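Local coordinates for protein histidine--tRNA ligase (Staphylococcus aureus, PDB 1QE0) that joins L-histidine to tRNA(His) at the expense of ATP, working as a homodimeric class II aminoacyl-tRNA synthetase, at residues R87-H92 with P299-I304. Numbering follows the deposited sequence.
Sequences RSYIEH and PSETGI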
loop_
_atom_site.group_PDB
_atom_site.type_symbol
_atom_site.label_atom_id
_atom_site.label_comp_id
_atom_site.label_asym_id
_atom_site.label_seq_id
_atom_site.Cartn_x
_atom_site.Cartn_y
_atom_site.Cartn_z
ATOM N N ARG A 87 -11.231 -12.202 11.333
ATOM C CA ARG A 87 -12.616 -12.281 10.881
ATOM C C ARG A 87 -12.663 -12.776 9.425
ATOM O O ARG A 87 -13.575 -13.507 9.038
ATOM C CB ARG A 87 -13.309 -10.925 11.038
ATOM C CG ARG A 87 -14.788 -10.988 10.805
ATOM C CD ARG A 87 -15.187 -10.159 9.612
ATOM N NE ARG A 87 -14.704 -10.705 8.348
ATOM C CZ ARG A 87 -14.157 -9.961 7.388
ATOM N NH1 ARG A 87 -14.027 -8.650 7.556
ATOM N NH2 ARG A 87 -13.756 -10.511 6.251
ATOM N N SER A 88 -11.668 -12.403 8.626
ATOM C CA SER A 88 -11.620 -12.854 7.243
ATOM C C SER A 88 -11.175 -14.311 7.158
ATOM O O SER A 88 -11.657 -15.067 6.313
ATOM C CB SER A 88 -10.673 -11.990 6.429
ATOM O OG SER A 88 -10.710 -12.417 5.076
ATOM N N TYR A 89 -10.185 -14.660 7.974
ATOM C CA TYR A 89 -9.626 -16.002 8.048
ATOM C C TYR A 89 -10.756 -16.962 8.404
ATOM O O TYR A 89 -10.913 -18.020 7.790
ATOM C CB TYR A 89 -8.510 -16.027 9.109
ATOM C CG TYR A 89 -7.971 -17.382 9.480
ATOM C CD1 TYR A 89 -6.728 -17.803 9.036
ATOM C CD2 TYR A 89 -8.697 -18.241 10.303
ATOM C CE1 TYR A 89 -6.219 -19.030 9.391
ATOM C CE2 TYR A 89 -8.188 -19.495 10.671
ATOM C CZ TYR A 89 -6.953 -19.872 10.204
ATOM O OH TYR A 89 -6.457 -21.110 10.520
ATOM N N ILE A 90 -11.565 -16.585 9.378
ATOM C CA ILE A 90 -12.681 -17.437 9.778
ATOM C C ILE A 90 -13.748 -17.520 8.670
ATOM O O ILE A 90 -14.046 -18.603 8.140
ATOM C CB ILE A 90 -13.312 -16.955 11.106
ATOM C CG1 ILE A 90 -12.328 -17.175 12.274
ATOM C CG2 ILE A 90 -14.609 -17.697 11.354
ATOM C CD1 ILE A 90 -12.558 -16.304 13.503
ATOM N N GLU A 91 -14.264 -16.363 8.272
ATOM C CA GLU A 91 -15.286 -16.279 7.242
ATOM C C GLU A 91 -14.929 -17.023 5.953
ATOM O O GLU A 91 -15.799 -17.606 5.326
ATOM C CB GLU A 91 -15.580 -14.821 6.943
ATOM C CG GLU A 91 -16.885 -14.602 6.199
ATOM C CD GLU A 91 -17.216 -13.130 6.002
ATOM O OE1 GLU A 91 -18.287 -12.672 6.445
ATOM O OE2 GLU A 91 -16.396 -12.425 5.395
ATOM N N HIS A 92 -13.659 -17.012 5.558
ATOM C CA HIS A 92 -13.251 -17.691 4.336
ATOM C C HIS A 92 -12.767 -19.098 4.592
ATOM O O HIS A 92 -12.145 -19.725 3.730
ATOM C CB HIS A 92 -12.184 -16.902 3.586
ATOM C CG HIS A 92 -12.659 -15.575 3.097
ATOM N ND1 HIS A 92 -12.400 -14.398 3.773
ATOM C CD2 HIS A 92 -13.409 -15.236 2.022
ATOM C CE1 HIS A 92 -12.979 -13.396 3.137
ATOM N NE2 HIS A 92 -13.597 -13.877 2.072
ATOM N N PRO A 299 -11.625 -21.534 15.003
ATOM C CA PRO A 299 -10.800 -22.693 15.374
ATOM C C PRO A 299 -9.828 -22.376 16.489
ATOM O O PRO A 299 -9.676 -21.226 16.863
ATOM C CB PRO A 299 -10.023 -22.974 14.097
ATOM C CG PRO A 299 -10.922 -22.523 13.032
ATOM C CD PRO A 299 -11.412 -21.208 13.584
ATOM N N SER A 300 -9.134 -23.380 17.012
ATOM C CA SER A 300 -8.169 -23.108 18.072
ATOM C C SER A 300 -6.780 -22.877 17.502
ATOM O O SER A 300 -5.780 -23.168 18.170
ATOM C CB SER A 300 -8.113 -24.252 19.074
ATOM O OG SER A 300 -9.376 -24.461 19.644
ATOM N N GLU A 301 -6.706 -22.368 16.277
ATOM C CA GLU A 301 -5.421 -22.111 15.667
ATOM C C GLU A 301 -4.514 -21.249 16.519
ATOM O O GLU A 301 -4.975 -20.407 17.294
ATOM C CB GLU A 301 -5.596 -21.421 14.333
ATOM C CG GLU A 301 -6.326 -22.238 13.324
ATOM C CD GLU A 301 -5.630 -23.527 13.010
ATOM O OE1 GLU A 301 -4.404 -23.601 13.249
ATOM O OE2 GLU A 301 -6.322 -24.454 12.516
ATOM N N THR A 302 -3.220 -21.532 16.404
ATOM C CA THR A 302 -2.157 -20.801 17.085
ATOM C C THR A 302 -1.711 -19.756 16.073
ATOM O O THR A 302 -2.000 -19.890 14.888
ATOM C CB THR A 302 -0.953 -21.724 17.438
ATOM O OG1 THR A 302 -0.912 -22.870 16.563
ATOM C CG2 THR A 302 -1.059 -22.191 18.850
ATOM N N GLY A 303 -1.004 -18.730 16.519
ATOM C CA GLY A 303 -0.562 -17.708 15.589
ATOM C C GLY A 303 0.349 -16.667 16.209
ATOM O O GLY A 303 0.377 -16.503 17.435
ATOM N N ILE A 304 1.087 -15.964 15.356
ATOM C CA ILE A 304 2.014 -14.926 15.776
ATOM C C ILE A 304 1.912 -13.819 14.755
ATOM O O ILE A 304 1.686 -14.067 13.567
ATOM C CB ILE A 304 3.503 -15.448 15.796
ATOM C CG1 ILE A 304 4.473 -14.374 16.311
ATOM C CG2 ILE A 304 3.919 -15.924 14.427
ATOM C CD1 ILE A 304 5.892 -14.804 16.303
#
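Y89 and E301 make the closer half of this contact, with the phenol end of the buried tyrosine set against the aliphatic part of the glutamate. With CG anti to the backbone N (chi1 170°), the ring extends from the last turn of helix 82-91 toward the loop that leads into strand 302-309. OH of Y89 is modelled 3.0 Å from CG of E301, a short approach that is doubtful in detail at this resolution; CZ of Y89 lies 4.0 Å from the same CG. The two side chains cross at about a right angle. A bend at chi2 (-60°) folds the E301 chain, leaving the carboxylate plane 59° from the Y89 ring plane; OE2 of E301 is 3.9 Å from the Y89 OH, and no hydrogen bond joins them. Both side chains also rest on I132 of strand 123-132, which pairs antiparallel with strand 302-309, while M94 and Q95 touch Y89 from the loop after the helix.

The looser side lies nearer solvent. CG1 of I90 meets CD of P299 at 4.3 Å, a single longer touch beside a partly exposed proline ring. Next comes exposed S300, whose OG is hydrogen-bonded to E294.

The polar bonds at the helix end, by contrast, lie on residues that do not touch the 299-304 segment. H92 ND1 donates to S88 O at 2.7 Å, and R87 NH2 bridges to E91 OE2 at 3.4 Å.

This end of helix 82-91, in the class II catalytic core, is tied to the second subunit partly by polar bonds (R87 and S88 to its D10, E91 to its I4). Segment 299-304 it meets through carbon and the phenol oxygen, without hydrogen bond or salt bridge, so the contact probably rests on shape and burial.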